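Local coordinates for autoinducer 2 sensor kinase/phosphatase luxQ (Vibrio cholerae, PDB 3C38), which senses autoinducer 2 through the complex of that signal with LuxP, this chain being the periplasmic sensor part of the membrane-bound histidine kinase and phosphatase, at residues W122-T127 against T230-Y235; K132-L137 against V160-F165. All blocks are in the same frame, centred on the assembly; numbering follows the deposited sequence. Where two conformers were deposited one is given.

Interaction 1: W122-T127 against T230-Y235; sequences WHLVQT and TYLCVY
Leu124 lays its CD2 methyl over one face of the Tyr231 ring, a CH-pi contact in which CD2 stands 3.9 Å from the ring centroid and 23° off its normal, displaced toward the CE2-CZ bond. With CG of Leu124 anti to the backbone N (chi1 172°), the isobutyl group leaves strand 123-127 and reaches the corner where the chain turns at Tyr231. The same methyl also meets Thr230 CB at 3.7 Å and, tip to tip, the branch of Leu232, with CD2 3.7 Å from Leu232 CG. Gln126, modelled in two conformers, comes to the edge of the ring, near its plane, at the hydroxyl. In the conformer described here its chain is bent at chi2 and the amide stands nearly upright to the ring, the planes 82° apart, but the close fit of this chain against the hydroxyl is doubtful. The secure partner of Tyr231 OH is ND1 of His135. At the start of the corner, Thr230 OG1 accepts from Leu232 N at 3.1 Å, an ST turn; OG1 is also hydrogen-bonded to Leu223 O of strand 216-225. No hydrogen bond joins the two segments, so the two sheets of this Cache-like periplasmic domain meet here by apolar and CH-pi packing, while the hydroxyls of Tyr231 and Thr230 find their partners in His135 and Leu223.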
loop_
_atom_site.group_PDB
_atom_site.type_symbol
_atom_site.label_atom_id
_atom_site.label_comp_id
_atom_site.label_asym_id
_atom_site.label_seq_id
_atom_site.Cartn_x
_atom_site.Cartn_y
_atom_site.Cartn_z
ATOM N N TRP A 122 -7.228 2.271 -6.821
ATOM C CA TRP A 122 -6.505 1.446 -5.868
ATOM C C TRP A 122 -7.392 0.255 -5.522
ATOM O O TRP A 122 -8.614 0.394 -5.438
ATOM C CB TRP A 122 -6.199 2.249 -4.603
ATOM C CG TRP A 122 -5.044 3.181 -4.749
ATOM C CD1 TRP A 122 -5.091 4.528 -4.950
ATOM C CD2 TRP A 122 -3.658 2.823 -4.724
ATOM N NE1 TRP A 122 -3.814 5.034 -5.056
ATOM C CE2 TRP A 122 -2.915 4.008 -4.920
ATOM C CE3 TRP A 122 -2.970 1.611 -4.559
ATOM C CZ2 TRP A 122 -1.515 4.021 -4.951
ATOM C CZ3 TRP A 122 -1.583 1.619 -4.588
ATOM C CH2 TRP A 122 -0.867 2.821 -4.786
ATOM N N HIS A 123 -6.779 -0.909 -5.336
ATOM C CA HIS A 123 -7.518 -2.117 -4.995
ATOM C C HIS A 123 -6.943 -2.740 -3.733
ATOM O O HIS A 123 -5.736 -2.980 -3.646
ATOM C CB HIS A 123 -7.424 -3.147 -6.125
ATOM C CG HIS A 123 -8.224 -2.795 -7.339
ATOM N ND1 HIS A 123 -9.549 -3.150 -7.490
ATOM C CD2 HIS A 123 -7.888 -2.112 -8.459
ATOM C CE1 HIS A 123 -9.991 -2.703 -8.650
ATOM N NE2 HIS A 123 -9.004 -2.070 -9.258
ATOM N N LEU A 124 -7.812 -2.996 -2.757
ATOM C CA LEU A 124 -7.404 -3.628 -1.513
ATOM C C LEU A 124 -7.540 -5.121 -1.768
ATOM O O LEU A 124 -8.647 -5.635 -1.915
ATOM C CB LEU A 124 -8.315 -3.192 -0.365
ATOM C CG LEU A 124 -8.114 -3.940 0.957
ATOM C CD1 LEU A 124 -6.660 -3.819 1.399
ATOM C CD2 LEU A 124 -9.061 -3.374 2.016
ATOM N N VAL A 125 -6.409 -5.807 -1.854
ATOM C CA VAL A 125 -6.398 -7.237 -2.116
ATOM C C VAL A 125 -5.520 -7.956 -1.092
ATOM O O VAL A 125 -4.681 -7.340 -0.441
ATOM C CB VAL A 125 -5.872 -7.522 -3.512
ATOM C CG1 VAL A 125 -6.704 -6.767 -4.534
ATOM C CG2 VAL A 125 -4.421 -7.114 -3.601
ATOM N N GLN A 126 -5.722 -9.260 -0.952
ATOM C CA GLN A 126 -4.972 -10.052 0.016
ATOM C C GLN A 126 -4.403 -11.260 -0.695
ATOM O O GLN A 126 -5.080 -11.863 -1.511
ATOM C CB GLN A 126 -5.897 -10.541 1.134
ATOM C CG GLN A 126 -6.879 -9.508 1.668
ATOM C CD GLN A 126 -7.811 -8.938 0.602
ATOM O OE1 GLN A 126 -8.854 -9.503 0.278
ATOM N NE2 GLN A 126 -7.432 -7.808 0.061
ATOM N N THR A 127 -3.170 -11.622 -0.379
ATOM C CA THR A 127 -2.557 -12.775 -1.005
ATOM C C THR A 127 -1.910 -13.687 0.021
ATOM O O THR A 127 -1.446 -13.230 1.067
ATOM C CB THR A 127 -1.474 -12.343 -2.013
ATOM O OG1 THR A 127 -1.051 -13.477 -2.776
ATOM C CG2 THR A 127 -0.266 -11.788 -1.290
ATOM N N THR A 230 -13.789 -0.023 3.501
ATOM C CA THR A 230 -12.964 -1.221 3.574
ATOM C C THR A 230 -13.001 -1.763 4.996
ATOM O O THR A 230 -13.584 -1.140 5.886
ATOM C CB THR A 230 -11.497 -0.932 3.240
ATOM O OG1 THR A 230 -10.881 -0.261 4.356
ATOM C CG2 THR A 230 -11.401 -0.073 1.988
ATOM N N TYR A 231 -12.358 -2.912 5.195
ATOM C CA TYR A 231 -12.283 -3.560 6.498
ATOM C C TYR A 231 -11.003 -3.163 7.266
ATOM O O TYR A 231 -10.722 -3.695 8.339
ATOM C CB TYR A 231 -12.330 -5.072 6.304
ATOM C CG TYR A 231 -11.233 -5.608 5.408
ATOM C CD1 TYR A 231 -9.915 -5.685 5.853
ATOM C CD2 TYR A 231 -11.512 -6.038 4.107
ATOM C CE1 TYR A 231 -8.898 -6.173 5.023
ATOM C CE2 TYR A 231 -10.506 -6.526 3.266
ATOM C CZ TYR A 231 -9.203 -6.594 3.729
ATOM O OH TYR A 231 -8.204 -7.079 2.907
ATOM N N LEU A 232 -10.222 -2.242 6.703
ATOM C CA LEU A 232 -8.998 -1.775 7.349
ATOM C C LEU A 232 -9.399 -0.805 8.456
ATOM O O LEU A 232 -9.950 0.259 8.177
ATOM C CB LEU A 232 -8.110 -1.047 6.346
ATOM C CG LEU A 232 -7.637 -1.839 5.126
ATOM C CD1 LEU A 232 -6.910 -0.884 4.163
ATOM C CD2 LEU A 232 -6.727 -2.998 5.555
ATOM N N CYS A 233 -9.126 -1.178 9.706
ATOM C CA CYS A 233 -9.477 -0.342 10.849
ATOM C C CYS A 233 -8.276 0.227 11.601
ATOM O O CYS A 233 -7.395 -0.495 12.060
ATOM C CB CYS A 233 -10.347 -1.131 11.829
ATOM S SG CYS A 233 -10.849 -0.196 13.309
ATOM N N VAL A 234 -8.253 1.541 11.728
ATOM C CA VAL A 234 -7.179 2.186 12.444
ATOM C C VAL A 234 -7.637 2.551 13.851
ATOM O O VAL A 234 -8.557 3.356 14.028
ATOM C CB VAL A 234 -6.713 3.459 11.733
ATOM C CG1 VAL A 234 -5.663 4.167 12.597
ATOM C CG2 VAL A 234 -6.129 3.105 10.350
ATOM N N TYR A 235 -7.004 1.941 14.848
ATOM C CA TYR A 235 -7.325 2.232 16.237
ATOM C C TYR A 235 -6.392 3.346 16.681
ATOM O O TYR A 235 -5.163 3.237 16.527
ATOM C CB TYR A 235 -7.117 1.001 17.118
ATOM C CG TYR A 235 -8.038 -0.151 16.794
ATOM C CD1 TYR A 235 -7.676 -1.116 15.863
ATOM C CD2 TYR A 235 -9.283 -0.270 17.420
ATOM C CE1 TYR A 235 -8.527 -2.175 15.560
ATOM C CE2 TYR A 235 -10.139 -1.316 17.125
ATOM C CZ TYR A 235 -9.757 -2.267 16.194
ATOM O OH TYR A 235 -10.609 -3.299 15.883
#

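Interaction 2: K132-L137 against V160-F165; sequences KSVHIL and VLNDNF
Asn162 turns its side-chain amide against the edge of strand 134-143 and uses both ends of it. OD1 accepts from the backbone N of His135 at 2.7 Å, almost straight at 167°, while ND2 gives a longer, more bent bond of 3.3 Å to the backbone O of Ser133. With CG anti to the carbonyl carbon (chi1 -59°), the amide takes the place of a backbone partner just after strand 153-160 ends. The backbone itself closes the next step, Leu161 N donating to His135 O at 2.9 Å. Ile136 and Val160 follow as a non-hydrogen-bonded antiparallel pair. The tight part lies on their face of the sheet, where Val134 CG1 meets Val160 CG1 at 3.5 Å. Packing is looser on the opposite face: Leu137 CD1 touches Leu161 CD2 at 4.0 Å, the two side chains crossing nearly at right angles. The His135 ring, its plane only 13° from that of the Asn162 amide, presents an edge to OD1.

Toward solvent the contact slackens. Lys132, extended beyond CG, meets the amide from the opposite direction; because it is poorly ordered, its close approach to ND2 of Asn162 is doubtful. Its NZ stays 4.8 Å from Asp163 OD2, too far for a salt bridge. The type II turn from Leu161 to Asn164 then leads the chain away, and Asn164 caps helix 165-174, its OD1 accepting from Leu167 N as its ND2 reaches back to Val160 O. Strand 123-127 pairs with the other edge of strand 134-143, Phe33 and Leu37 of helix 22-47 pack on Leu137, and Leu189 of strand 187-191 touches His135, Leu161 and Asn162.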
loop_
_atom_site.group_PDB
_atom_site.type_symbol
_atom_site.label_atom_id
_atom_site.label_comp_id
_atom_site.label_asym_id
_atom_site.label_seq_id
_atom_site.Cartn_x
_atom_site.Cartn_y
_atom_site.Cartn_z
ATOM N N LYS A 132 0.615 -15.945 7.350
ATOM C CA LYS A 132 -0.658 -15.248 7.348
ATOM C C LYS A 132 -0.847 -14.531 6.012
ATOM O O LYS A 132 0.123 -14.236 5.309
ATOM C CB LYS A 132 -0.692 -14.237 8.495
ATOM C CG LYS A 132 0.405 -13.172 8.440
ATOM C CD LYS A 132 0.203 -12.135 9.546
ATOM C CE LYS A 132 1.049 -10.889 9.336
ATOM N NZ LYS A 132 0.721 -9.796 10.310
ATOM N N SER A 133 -2.096 -14.251 5.663
ATOM C CA SER A 133 -2.380 -13.574 4.411
ATOM C C SER A 133 -1.887 -12.132 4.470
ATOM O O SER A 133 -2.081 -11.432 5.462
ATOM C CB SER A 133 -3.881 -13.603 4.117
ATOM O OG SER A 133 -4.591 -12.785 5.028
ATOM N N VAL A 134 -1.239 -11.708 3.394
ATOM C CA VAL A 134 -0.704 -10.363 3.272
ATOM C C VAL A 134 -1.721 -9.426 2.613
ATOM O O VAL A 134 -2.278 -9.747 1.558
ATOM C CB VAL A 134 0.588 -10.389 2.426
ATOM C CG1 VAL A 134 0.985 -8.990 2.024
ATOM C CG2 VAL A 134 1.702 -11.057 3.221
ATOM N N HIS A 135 -1.970 -8.282 3.245
ATOM C CA HIS A 135 -2.902 -7.285 2.711
ATOM C C HIS A 135 -2.123 -6.245 1.886
ATOM O O HIS A 135 -1.134 -5.666 2.346
ATOM C CB HIS A 135 -3.675 -6.644 3.862
ATOM C CG HIS A 135 -4.595 -7.598 4.556
ATOM N ND1 HIS A 135 -5.924 -7.736 4.212
ATOM C CD2 HIS A 135 -4.357 -8.536 5.506
ATOM C CE1 HIS A 135 -6.463 -8.716 4.916
ATOM N NE2 HIS A 135 -5.531 -9.218 5.710
ATOM N N ILE A 136 -2.576 -6.020 0.656
ATOM C CA ILE A 136 -1.892 -5.121 -0.261
ATOM C C ILE A 136 -2.811 -4.149 -0.967
ATOM O O ILE A 136 -3.917 -4.508 -1.355
ATOM C CB ILE A 136 -1.188 -5.926 -1.359
ATOM C CG1 ILE A 136 -0.409 -7.078 -0.733
ATOM C CG2 ILE A 136 -0.282 -5.018 -2.180
ATOM C CD1 ILE A 136 0.197 -8.026 -1.758
ATOM N N LEU A 137 -2.351 -2.908 -1.121
ATOM C CA LEU A 137 -3.107 -1.894 -1.850
ATOM C C LEU A 137 -2.395 -1.865 -3.203
ATOM O O LEU A 137 -1.195 -1.592 -3.279
ATOM C CB LEU A 137 -3.007 -0.533 -1.170
ATOM C CG LEU A 137 -3.798 -0.389 0.133
ATOM C CD1 LEU A 137 -3.389 0.890 0.862
ATOM C CD2 LEU A 137 -5.291 -0.374 -0.190
ATOM N N VAL A 160 2.436 -2.951 0.787
ATOM C CA VAL A 160 2.104 -4.045 1.692
ATOM C C VAL A 160 1.810 -3.458 3.065
ATOM O O VAL A 160 2.654 -2.776 3.652
ATOM C CB VAL A 160 3.263 -5.059 1.823
ATOM C CG1 VAL A 160 2.896 -6.124 2.875
ATOM C CG2 VAL A 160 3.546 -5.709 0.475
ATOM N N LEU A 161 0.610 -3.726 3.572
ATOM C CA LEU A 161 0.197 -3.204 4.870
ATOM C C LEU A 161 0.799 -3.938 6.072
ATOM O O LEU A 161 1.157 -3.307 7.068
ATOM C CB LEU A 161 -1.330 -3.206 4.963
ATOM C CG LEU A 161 -1.984 -2.380 3.847
ATOM C CD1 LEU A 161 -3.488 -2.442 3.969
ATOM C CD2 LEU A 161 -1.511 -0.922 3.918
ATOM N N ASN A 162 0.909 -5.260 5.980
ATOM C CA ASN A 162 1.468 -6.052 7.075
ATOM C C ASN A 162 2.841 -5.524 7.448
ATOM O O ASN A 162 3.709 -5.373 6.587
ATOM C CB ASN A 162 1.598 -7.532 6.668
ATOM C CG ASN A 162 0.260 -8.139 6.267
ATOM O OD1 ASN A 162 -0.432 -7.623 5.377
ATOM N ND2 ASN A 162 -0.118 -9.222 6.931
ATOM N N ASP A 163 3.023 -5.241 8.732
ATOM C CA ASP A 163 4.294 -4.751 9.242
ATOM C C ASP A 163 4.824 -3.483 8.589
ATOM O O ASP A 163 6.010 -3.173 8.720
ATOM C CB ASP A 163 5.351 -5.846 9.117
ATOM C CG ASP A 163 5.023 -7.057 9.957
ATOM O OD1 ASP A 163 5.293 -8.173 9.488
ATOM O OD2 ASP A 163 4.500 -6.887 11.085
ATOM N N ASN A 164 3.968 -2.743 7.895
ATOM C CA ASN A 164 4.438 -1.514 7.269
ATOM C C ASN A 164 4.464 -0.408 8.335
ATOM O O ASN A 164 3.546 0.420 8.429
ATOM C CB ASN A 164 3.534 -1.088 6.120
ATOM C CG ASN A 164 4.193 -0.057 5.251
ATOM O OD1 ASN A 164 4.878 0.831 5.759
ATOM N ND2 ASN A 164 4.004 -0.163 3.934
ATOM N N PHE A 165 5.533 -0.398 9.128
ATOM C CA PHE A 165 5.671 0.569 10.206
ATOM C C PHE A 165 5.743 1.999 9.709
ATOM O O PHE A 165 5.125 2.889 10.282
ATOM C CB PHE A 165 6.918 0.259 11.046
ATOM C CG PHE A 165 7.064 1.146 12.255
ATOM C CD1 PHE A 165 6.329 0.892 13.416
ATOM C CD2 PHE A 165 7.890 2.272 12.213
ATOM C CE1 PHE A 165 6.408 1.750 14.519
ATOM C CE2 PHE A 165 7.976 3.141 13.311
ATOM C CZ PHE A 165 7.230 2.878 14.467
#

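From the N terminus, the long helix 22-47 comes before the five-stranded sheet, one of whose edge strands, 123-127, holds most of 122-127; the next strand holds most of 132-137. Interaction 2 closes the shorter loop, through strand 153-160, where the chain leaves the sheet for helix 165-174. Interaction 1 closes a much wider loop, with interaction 2 nested inside: the corner near the start of 230-235, on strand 228-239 of the four-stranded sheet, meets the edge strand of the first. Their centres are about 9 Å apart, and they touch through Tyr231 and His135 and through the pairing of strands 123-127 and 134-143. Together they tie the 123-127 side of the first sheet to the second.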